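Local coordinates for protein minor fimbrium anchoring subunit Mfa2 (Porphyromonas gingivalis, PDB 5NFI) that holds the minor fimbriae in the bacterial outer membrane through its interaction with Mfa1 and regulates fimbrial length, at residues His209-Ser214 and Asp228-Ile233; Glu160-Ser165 and Ser214-Pro219; Tyr142-Thr147 and Asn248-Arg253. All coordinates share one frame; numbering follows the deposited sequence.

The three contacts lie close together in a beta-sandwich-like part of the protein, consistent with its transthyretin-clan membership. Along the chain, contact 3 comes first and last (142-147 and 248-253), and the segments of contacts 2 and 1 alternate between them. Contacts 1 and 2 share strand 211-217 and meet at S214, their centres about 13 Å apart; contact 1 joins the start of this strand to D228 and helix 229-233, contact 2 its later part to strand 159-165. L229 and I233 of the helix pack on I252 and F250 of contact 3. Centres of contacts 1 and 3 are about 12 Å apart, those of 2 and 3 about 16 Å. Strands distant in sequence thus share one buried core.

Contact 1 of 3, residues His209-Ser214 and Asp228-Ile233; sequences HENTLS and DLVGAI
N211 and D228 meet at the open end of a beta hairpin, strands 211-217 and 222-228, where the second strand passes directly into the short helix 229-233 and D228 becomes its N-cap. D228 also pairs with T212, an antiparallel non-hydrogen-bonded pair with CA atoms 4.6 Å apart. Helix 229-233 runs at 92° to strand segment 211-214.

The tight part is built from backbone N-H groups and the D228 carboxylate. L229 N donates to N211 O over 2.7 Å, which ties the first helical residue to the strand. Aspartate fits the N-cap well, because its short side chain can serve two further N-H groups. With CG anti to the backbone N (chi1 -170°), one oxygen points back to the strand and the other forward into the helix. N211 N reaches OD1 of D228 at 3.1 Å, on the syn side but 32° out of the carboxylate plane. The straighter grip is the capping bond itself, from G231 N to the anti lone pair of D228 OD2, 2.7 Å long. The N-terminal end of the helix would probably favour the negative charge. Beside these bonds the V230 CG2 methyl rests on the N211 amide, 3.6 Å from N211 CG. That amide is buried, but its polar ends are served: OD1 is bonded to S165 OG and ND2 to E206 O.

Apolar packing between the segments is looser, L213 CB and L229 CB standing 4.5 Å apart; leucine suits position 229 because it faces the core, touching L163 and I252. The solvent side lies at the partly exposed D228, where a water accepts from N211 ND2 at 2.6 Å and gives only a weak bond to D228 OD2.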
loop_
_atom_site.group_PDB
_atom_site.type_symbol
_atom_site.label_atom_id
_atom_site.label_comp_id
_atom_site.label_asym_id
_atom_site.label_seq_id
_atom_site.Cartn_x
_atom_site.Cartn_y
_atom_site.Cartn_z
ATOM N N HIS A 209 6.652 11.309 -3.557
ATOM C CA HIS A 209 7.391 11.317 -2.300
ATOM C C HIS A 209 8.489 10.274 -2.401
ATOM O O HIS A 209 8.579 9.551 -3.396
ATOM C CB HIS A 209 6.472 11.013 -1.120
ATOM C CG HIS A 209 5.568 9.845 -1.366
ATOM N ND1 HIS A 209 4.248 9.991 -1.737
ATOM C CD2 HIS A 209 5.810 8.513 -1.348
ATOM C CE1 HIS A 209 3.712 8.797 -1.918
ATOM N NE2 HIS A 209 4.640 7.884 -1.690
ATOM N N GLU A 210 9.310 10.178 -1.365
ATOM C CA GLU A 210 10.505 9.357 -1.434
ATOM C C GLU A 210 10.165 7.885 -1.541
ATOM O O GLU A 210 9.301 7.390 -0.826
ATOM C CB GLU A 210 11.387 9.605 -0.214
ATOM C CG GLU A 210 12.678 8.822 -0.209
ATOM C CD GLU A 210 13.593 9.261 0.908
ATOM O OE1 GLU A 210 14.290 8.401 1.500
ATOM O OE2 GLU A 210 13.593 10.478 1.204
ATOM N N ASN A 211 10.831 7.193 -2.455
ATOM C CA ASN A 211 10.720 5.750 -2.552
ATOM C C ASN A 211 12.088 5.201 -2.890
ATOM O O ASN A 211 12.310 4.716 -3.991
ATOM C CB ASN A 211 9.692 5.330 -3.612
ATOM C CG ASN A 211 8.271 5.770 -3.268
ATOM O OD1 ASN A 211 7.575 5.111 -2.494
ATOM N ND2 ASN A 211 7.835 6.882 -3.854
ATOM N N THR A 212 12.995 5.290 -1.925
ATOM C CA THR A 212 14.407 5.046 -2.133
ATOM C C THR A 212 14.841 3.614 -1.868
ATOM O O THR A 212 14.786 3.135 -0.742
ATOM C CB THR A 212 15.234 5.974 -1.244
ATOM O OG1 THR A 212 14.953 7.330 -1.606
ATOM C CG2 THR A 212 16.717 5.697 -1.424
ATOM N N LEU A 213 15.276 2.937 -2.925
ATOM C CA LEU A 213 15.945 1.648 -2.806
ATOM C C LEU A 213 17.433 1.939 -2.714
ATOM O O LEU A 213 17.935 2.794 -3.448
ATOM C CB LEU A 213 15.632 0.748 -3.996
ATOM C CG LEU A 213 16.278 -0.635 -3.950
ATOM C CD1 LEU A 213 15.685 -1.437 -2.808
ATOM C CD2 LEU A 213 16.114 -1.363 -5.285
ATOM N N SER A 214 18.140 1.270 -1.804
ATOM C CA SER A 214 19.553 1.583 -1.626
ATOM C C SER A 214 20.381 0.393 -1.172
ATOM O O SER A 214 19.860 -0.525 -0.529
ATOM C CB SER A 214 19.721 2.685 -0.617
ATOM O OG SER A 214 19.887 2.100 0.653
ATOM N N ASP A 228 15.491 6.070 -6.847
ATOM C CA ASP A 228 14.067 6.056 -6.562
ATOM C C ASP A 228 13.384 4.924 -7.310
ATOM O O ASP A 228 13.265 4.964 -8.538
ATOM C CB ASP A 228 13.398 7.373 -6.923
ATOM C CG ASP A 228 11.981 7.442 -6.412
ATOM O OD1 ASP A 228 11.789 7.902 -5.263
ATOM O OD2 ASP A 228 11.065 6.997 -7.139
ATOM N N LEU A 229 12.930 3.931 -6.551
ATOM C CA LEU A 229 12.257 2.751 -7.078
ATOM C C LEU A 229 11.086 3.060 -8.002
ATOM O O LEU A 229 10.962 2.476 -9.083
ATOM C CB LEU A 229 11.767 1.890 -5.925
ATOM C CG LEU A 229 11.308 0.487 -6.309
ATOM C CD1 LEU A 229 12.272 -0.103 -7.336
ATOM C CD2 LEU A 229 11.232 -0.399 -5.069
ATOM N N VAL A 230 10.227 3.980 -7.587
ATOM C CA VAL A 230 9.075 4.303 -8.399
ATOM C C VAL A 230 9.523 4.979 -9.694
ATOM O O VAL A 230 9.053 4.619 -10.785
ATOM C CB VAL A 230 8.074 5.191 -7.630
ATOM C CG1 VAL A 230 7.011 5.748 -8.566
ATOM C CG2 VAL A 230 7.429 4.390 -6.516
ATOM N N GLY A 231 10.434 5.940 -9.578
ATOM C CA GLY A 231 10.988 6.605 -10.746
ATOM C C GLY A 231 11.584 5.625 -11.744
ATOM O O GLY A 231 11.228 5.631 -12.923
ATOM N N ALA A 232 12.491 4.782 -11.254
ATOM C CA ALA A 232 13.066 3.700 -12.041
ATOM C C ALA A 232 11.968 2.943 -12.764
ATOM O O ALA A 232 12.040 2.744 -13.977
ATOM C CB ALA A 232 13.858 2.759 -11.158
ATOM N N ILE A 233 10.945 2.540 -12.020
ATOM C CA ILE A 233 9.840 1.799 -12.603
ATOM C C ILE A 233 9.186 2.562 -13.737
ATOM O O ILE A 233 9.101 2.067 -14.851
ATOM C CB ILE A 233 8.781 1.468 -11.560
ATOM C CG1 ILE A 233 9.283 0.339 -10.665
ATOM C CG2 ILE A 233 7.462 1.092 -12.235
ATOM C CD1 ILE A 233 8.255 -0.159 -9.704
HETATM O O HOH W 1 9.023 8.265 -5.720
#

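Contact 2 of 3, residues Glu160-Ser165 and Ser214-Pro219; sequences EIKLAS and SVTHKP
E160, I161 and K162 run antiparallel to T216, V215 and S214, the short strand axes making an angle of 143° and four backbone hydrogen bonds joining the two hydrogen-bonded pairs. E160 N donates to T216 O at 2.8 Å, and K162 N to S214 O at 2.9 Å; each pair is completed by the reciprocal bond. Between them, the non-hydrogen-bonded pair I161-V215 brings its CA atoms to 4.7 Å. Strands 159-165 and 211-217 are thus neighbours in a sheet whose apolar side packs on strand 133-151, consistent with a transthyretin-clan beta-sandwich.

Side chains alternate between two very different faces. I161 and V215 occupy the apolar one, touching lightly with I161 CG1 4.5 Å from V215 CG2. Their branched, hydrophobic shapes suit extended strands, and both pack on V150, with F200 also against I161.

E160, K162, S214 and T216 project to the opposite, polar face. OG of the small S214 lies against the root of K162, 3.6 Å from K162 CB, and the extended lysine chain leads on past T216. Beyond the strand end, K218 comes across E160 at about a right angle, K218 CG lying 3.5 Å from E160 CB. Its chain bends at chi3 (-71°), and E160 OE1 and K218 NZ stay 5.8 Å apart.

These two residues therefore meet through methylene groups, and their opposite charges probably attract only modestly. The backbone bonds hold the pair, the apolar side chains packing mainly on other strands; S214 and T216 touch E223, while the E160, K162 and K218 end suits contact with solvent.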
loop_
_atom_site.group_PDB
_atom_site.type_symbol
_atom_site.label_atom_id
_atom_site.label_comp_id
_atom_site.label_asym_id
_atom_site.label_seq_id
_atom_site.Cartn_x
_atom_site.Cartn_y
_atom_site.Cartn_z
ATOM N N GLU A 160 24.074 -4.313 2.652
ATOM C CA GLU A 160 22.741 -4.219 3.206
ATOM C C GLU A 160 21.810 -3.507 2.255
ATOM O O GLU A 160 22.119 -2.410 1.781
ATOM C CB GLU A 160 22.765 -3.492 4.549
ATOM C CG GLU A 160 21.457 -2.833 4.910
ATOM C CD GLU A 160 21.241 -2.755 6.401
ATOM O OE1 GLU A 160 22.249 -2.706 7.151
ATOM O OE2 GLU A 160 20.058 -2.751 6.821
ATOM N N ILE A 161 20.677 -4.143 1.976
ATOM C CA ILE A 161 19.656 -3.554 1.141
ATOM C C ILE A 161 18.603 -2.894 2.018
ATOM O O ILE A 161 18.141 -3.465 3.022
ATOM C CB ILE A 161 19.030 -4.596 0.214
ATOM C CG1 ILE A 161 20.152 -5.266 -0.604
ATOM C CG2 ILE A 161 18.017 -3.938 -0.715
ATOM C CD1 ILE A 161 19.729 -6.451 -1.445
ATOM N N LYS A 162 18.275 -1.662 1.651
ATOM C CA LYS A 162 17.337 -0.854 2.391
ATOM C C LYS A 162 16.292 -0.276 1.474
ATOM O O LYS A 162 16.576 0.071 0.325
ATOM C CB LYS A 162 18.044 0.274 3.124
ATOM C CG LYS A 162 18.973 -0.186 4.205
ATOM C CD LYS A 162 19.466 0.994 4.993
ATOM C CE LYS A 162 20.779 0.676 5.689
ATOM N NZ LYS A 162 21.181 1.760 6.649
ATOM N N LEU A 163 15.082 -0.159 2.010
ATOM C CA LEU A 163 13.953 0.398 1.291
ATOM C C LEU A 163 13.261 1.448 2.152
ATOM O O LEU A 163 12.601 1.119 3.160
ATOM C CB LEU A 163 12.976 -0.708 0.906
ATOM C CG LEU A 163 11.729 -0.322 0.111
ATOM C CD1 LEU A 163 12.082 0.120 -1.305
ATOM C CD2 LEU A 163 10.788 -1.501 0.085
ATOM N N ALA A 164 13.420 2.707 1.760
ATOM C CA ALA A 164 12.790 3.813 2.460
ATOM C C ALA A 164 11.610 4.360 1.664
ATOM O O ALA A 164 11.665 4.473 0.438
ATOM C CB ALA A 164 13.784 4.911 2.728
ATOM N N SER A 165 10.535 4.711 2.355
ATOM C CA SER A 165 9.421 5.319 1.660
ATOM C C SER A 165 8.562 6.123 2.609
ATOM O O SER A 165 8.285 5.683 3.716
ATOM C CB SER A 165 8.593 4.245 0.972
ATOM O OG SER A 165 7.485 4.819 0.309
ATOM N N SER A 214 18.140 1.270 -1.804
ATOM C CA SER A 214 19.553 1.583 -1.626
ATOM C C SER A 214 20.381 0.393 -1.172
ATOM O O SER A 214 19.860 -0.525 -0.529
ATOM C CB SER A 214 19.721 2.685 -0.617
ATOM O OG SER A 214 19.887 2.100 0.653
ATOM N N VAL A 215 21.672 0.419 -1.517
ATOM C CA VAL A 215 22.616 -0.631 -1.130
ATOM C C VAL A 215 23.803 0.005 -0.450
ATOM O O VAL A 215 24.419 0.946 -0.994
ATOM C CB VAL A 215 23.122 -1.467 -2.329
ATOM C CG1 VAL A 215 24.013 -2.606 -1.838
ATOM C CG2 VAL A 215 21.966 -2.038 -3.108
ATOM N N THR A 216 24.129 -0.530 0.725
ATOM C CA THR A 216 25.160 0.020 1.593
ATOM C C THR A 216 26.216 -1.019 2.007
ATOM O O THR A 216 25.899 -2.161 2.308
ATOM C CB THR A 216 24.526 0.610 2.872
ATOM O OG1 THR A 216 23.672 1.706 2.522
ATOM C CG2 THR A 216 25.594 1.085 3.839
ATOM N N HIS A 217 27.474 -0.620 2.033
ATOM C CA HIS A 217 28.516 -1.478 2.575
ATOM C C HIS A 217 28.513 -1.322 4.091
ATOM O O HIS A 217 28.956 -0.293 4.606
ATOM C CB HIS A 217 29.879 -1.113 1.971
ATOM C CG HIS A 217 30.991 -2.013 2.404
ATOM N ND1 HIS A 217 32.007 -1.593 3.232
ATOM C CD2 HIS A 217 31.243 -3.315 2.131
ATOM C CE1 HIS A 217 32.836 -2.597 3.451
ATOM N NE2 HIS A 217 32.395 -3.654 2.795
ATOM N N LYS A 218 28.004 -2.331 4.800
ATOM C CA LYS A 218 27.793 -2.262 6.250
ATOM C C LYS A 218 29.044 -1.935 7.085
ATOM O O LYS A 218 28.975 -1.086 7.984
ATOM C CB LYS A 218 27.190 -3.583 6.759
ATOM C CG LYS A 218 25.788 -3.871 6.270
ATOM C CD LYS A 218 25.160 -5.026 7.029
ATOM C CE LYS A 218 25.806 -6.340 6.667
ATOM N NZ LYS A 218 25.754 -7.345 7.787
ATOM N N PRO A 219 30.181 -2.630 6.834
ATOM C CA PRO A 219 31.326 -2.360 7.708
ATOM C C PRO A 219 31.770 -0.892 7.698
ATOM O O PRO A 219 32.219 -0.379 8.726
ATOM C CB PRO A 219 32.414 -3.258 7.125
ATOM C CG PRO A 219 31.693 -4.362 6.518
ATOM C CD PRO A 219 30.478 -3.742 5.910
#

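Contact 3 of 3, residues Tyr142-Thr147 and Asn248-Arg253; sequences YTNRVT and NDFDIR
R145 and D249 both hold CG beside the backbone N (chi1 -67° and -76°), and a further bend at chi3 of R145 turns its guanidinium side-on to the neighbouring carboxylate. R145 NE reaches D249 OD2 at 3.1 Å and R145 NH1 reaches D249 OD1 at 2.9 Å, a two-nitrogen salt bridge whose planes are nevertheless 42° apart. Beneath it strands 133-151 and 249-258 run parallel, joining segments about 100 residues apart in what is consistent with a transthyretin-clan sandwich: R145 N donates to N248 O at 2.8 Å, F250 N to R145 O, T147 N to F250 O, and I252 N to T147 O. At the strand starts, N248 ND2 binds T143 O at 3.0 Å and also E141 O, while N248 OD1 takes a bond from R140.

On the buried face V146 CG1 meets I252 CD1 at 3.6 Å and the CB of F250. The F250 ring turns its edge to N144, CE1 of F250 lying 3.5 Å from N144 OD1, while N144 ND2 bonds L203 O. Bulky apolar residues suit this side, which helix 229-233 also touches.

The arginine has a second acid, E141, at NH2, so its charge is probably well compensated on the more exposed face, while the opposite face relies on apolar packing.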
loop_
_atom_site.group_PDB
_atom_site.type_symbol
_atom_site.label_atom_id
_atom_site.label_comp_id
_atom_site.label_asym_id
_atom_site.label_seq_id
_atom_site.Cartn_x
_atom_site.Cartn_y
_atom_site.Cartn_z
ATOM N N TYR A 142 -2.776 -2.319 -1.197
ATOM C CA TYR A 142 -1.815 -1.246 -0.972
ATOM C C TYR A 142 -0.455 -1.780 -0.516
ATOM O O TYR A 142 0.556 -1.106 -0.688
ATOM C CB TYR A 142 -2.325 -0.273 0.090
ATOM C CG TYR A 142 -3.136 0.893 -0.421
ATOM C CD1 TYR A 142 -3.760 0.857 -1.665
ATOM C CD2 TYR A 142 -3.272 2.044 0.347
ATOM C CE1 TYR A 142 -4.490 1.932 -2.122
ATOM C CE2 TYR A 142 -3.995 3.116 -0.102
ATOM C CZ TYR A 142 -4.602 3.059 -1.331
ATOM O OH TYR A 142 -5.326 4.148 -1.767
ATOM N N THR A 143 -0.447 -2.961 0.114
ATOM C CA THR A 143 0.807 -3.639 0.415
ATOM C C THR A 143 1.506 -4.099 -0.876
ATOM O O THR A 143 0.866 -4.428 -1.895
ATOM C CB THR A 143 0.626 -4.864 1.325
ATOM O OG1 THR A 143 -0.654 -5.453 1.083
ATOM C CG2 THR A 143 0.776 -4.504 2.801
ATOM N N ASN A 144 2.830 -4.098 -0.827
ATOM C CA ASN A 144 3.653 -4.545 -1.936
ATOM C C ASN A 144 4.737 -5.401 -1.374
ATOM O O ASN A 144 5.329 -5.056 -0.366
ATOM C CB ASN A 144 4.252 -3.376 -2.694
ATOM C CG ASN A 144 3.219 -2.575 -3.412
ATOM O OD1 ASN A 144 2.739 -2.979 -4.468
ATOM N ND2 ASN A 144 2.893 -1.408 -2.868
ATOM N N ARG A 145 4.976 -6.524 -2.024
ATOM C CA ARG A 145 6.038 -7.431 -1.644
ATOM C C ARG A 145 7.166 -7.235 -2.631
ATOM O O ARG A 145 6.988 -7.402 -3.835
ATOM C CB ARG A 145 5.545 -8.882 -1.631
ATOM C CG ARG A 145 4.517 -9.157 -0.544
ATOM C CD ARG A 145 3.650 -10.344 -0.900
ATOM N NE ARG A 145 2.769 -10.043 -2.027
ATOM C CZ ARG A 145 1.606 -9.397 -1.926
ATOM N NH1 ARG A 145 0.878 -9.160 -3.015
ATOM N NH2 ARG A 145 1.167 -8.983 -0.740
ATOM N N VAL A 146 8.321 -6.845 -2.116
ATOM C CA VAL A 146 9.439 -6.473 -2.958
ATOM C C VAL A 146 10.673 -7.292 -2.616
ATOM O O VAL A 146 11.228 -7.163 -1.524
ATOM C CB VAL A 146 9.780 -4.969 -2.826
ATOM C CG1 VAL A 146 10.769 -4.566 -3.898
ATOM C CG2 VAL A 146 8.527 -4.111 -2.922
ATOM N N THR A 147 11.090 -8.135 -3.556
ATOM C CA THR A 147 12.303 -8.916 -3.415
ATOM C C THR A 147 13.449 -8.256 -4.189
ATOM O O THR A 147 13.288 -7.845 -5.351
ATOM C CB THR A 147 12.107 -10.347 -3.923
ATOM O OG1 THR A 147 10.859 -10.857 -3.438
ATOM C CG2 THR A 147 13.237 -11.246 -3.454
ATOM N N ASN A 248 1.609 -5.974 -7.463
ATOM C CA ASN A 248 1.989 -5.801 -6.049
ATOM C C ASN A 248 3.188 -6.646 -5.614
ATOM O O ASN A 248 3.485 -6.759 -4.425
ATOM C CB ASN A 248 0.797 -6.122 -5.135
ATOM C CG ASN A 248 -0.342 -5.151 -5.310
ATOM O OD1 ASN A 248 -1.264 -5.380 -6.097
ATOM N ND2 ASN A 248 -0.275 -4.044 -4.597
ATOM N N ASP A 249 3.875 -7.245 -6.579
ATOM C CA ASP A 249 5.048 -8.048 -6.290
ATOM C C ASP A 249 6.183 -7.650 -7.206
ATOM O O ASP A 249 6.008 -7.538 -8.414
ATOM C CB ASP A 249 4.730 -9.529 -6.431
ATOM C CG ASP A 249 3.939 -10.050 -5.258
ATOM O OD1 ASP A 249 2.778 -9.626 -5.120
ATOM O OD2 ASP A 249 4.478 -10.864 -4.470
ATOM N N PHE A 250 7.351 -7.417 -6.629
ATOM C CA PHE A 250 8.431 -6.836 -7.402
ATOM C C PHE A 250 9.734 -7.608 -7.205
ATOM O O PHE A 250 10.324 -7.573 -6.126
ATOM C CB PHE A 250 8.606 -5.359 -7.032
ATOM C CG PHE A 250 7.422 -4.504 -7.386
ATOM C CD1 PHE A 250 6.362 -4.354 -6.493
ATOM C CD2 PHE A 250 7.361 -3.849 -8.608
ATOM C CE1 PHE A 250 5.261 -3.575 -6.812
ATOM C CE2 PHE A 250 6.255 -3.058 -8.945
ATOM C CZ PHE A 250 5.199 -2.925 -8.038
ATOM N N ASP A 251 10.158 -8.331 -8.241
ATOM C CA ASP A 251 11.446 -9.007 -8.199
ATOM C C ASP A 251 12.461 -8.072 -8.834
ATOM O O ASP A 251 12.347 -7.719 -10.003
ATOM C CB ASP A 251 11.426 -10.358 -8.913
ATOM C CG ASP A 251 12.456 -11.328 -8.341
ATOM O OD1 ASP A 251 13.247 -10.898 -7.474
ATOM O OD2 ASP A 251 12.500 -12.515 -8.742
ATOM N N ILE A 252 13.429 -7.644 -8.033
ATOM C CA ILE A 252 14.411 -6.657 -8.463
ATOM C C ILE A 252 15.804 -7.238 -8.422
ATOM O O ILE A 252 16.214 -7.832 -7.410
ATOM C CB ILE A 252 14.374 -5.398 -7.581
ATOM C CG1 ILE A 252 12.941 -4.867 -7.498
ATOM C CG2 ILE A 252 15.363 -4.347 -8.102
ATOM C CD1 ILE A 252 12.805 -3.607 -6.704
ATOM N N ARG A 253 16.528 -7.085 -9.524
ATOM C CA ARG A 253 17.922 -7.497 -9.540
ATOM C C ARG A 253 18.858 -6.309 -9.725
ATOM O O ARG A 253 18.670 -5.474 -10.607
ATOM C CB ARG A 253 18.177 -8.531 -10.626
ATOM C CG ARG A 253 19.619 -8.993 -10.637
ATOM C CD ARG A 253 19.821 -10.140 -11.583
ATOM N NE ARG A 253 21.236 -10.415 -11.739
ATOM C CZ ARG A 253 21.847 -10.523 -12.916
ATOM N NH1 ARG A 253 21.153 -10.398 -14.045
ATOM N NH2 ARG A 253 23.149 -10.778 -12.963
#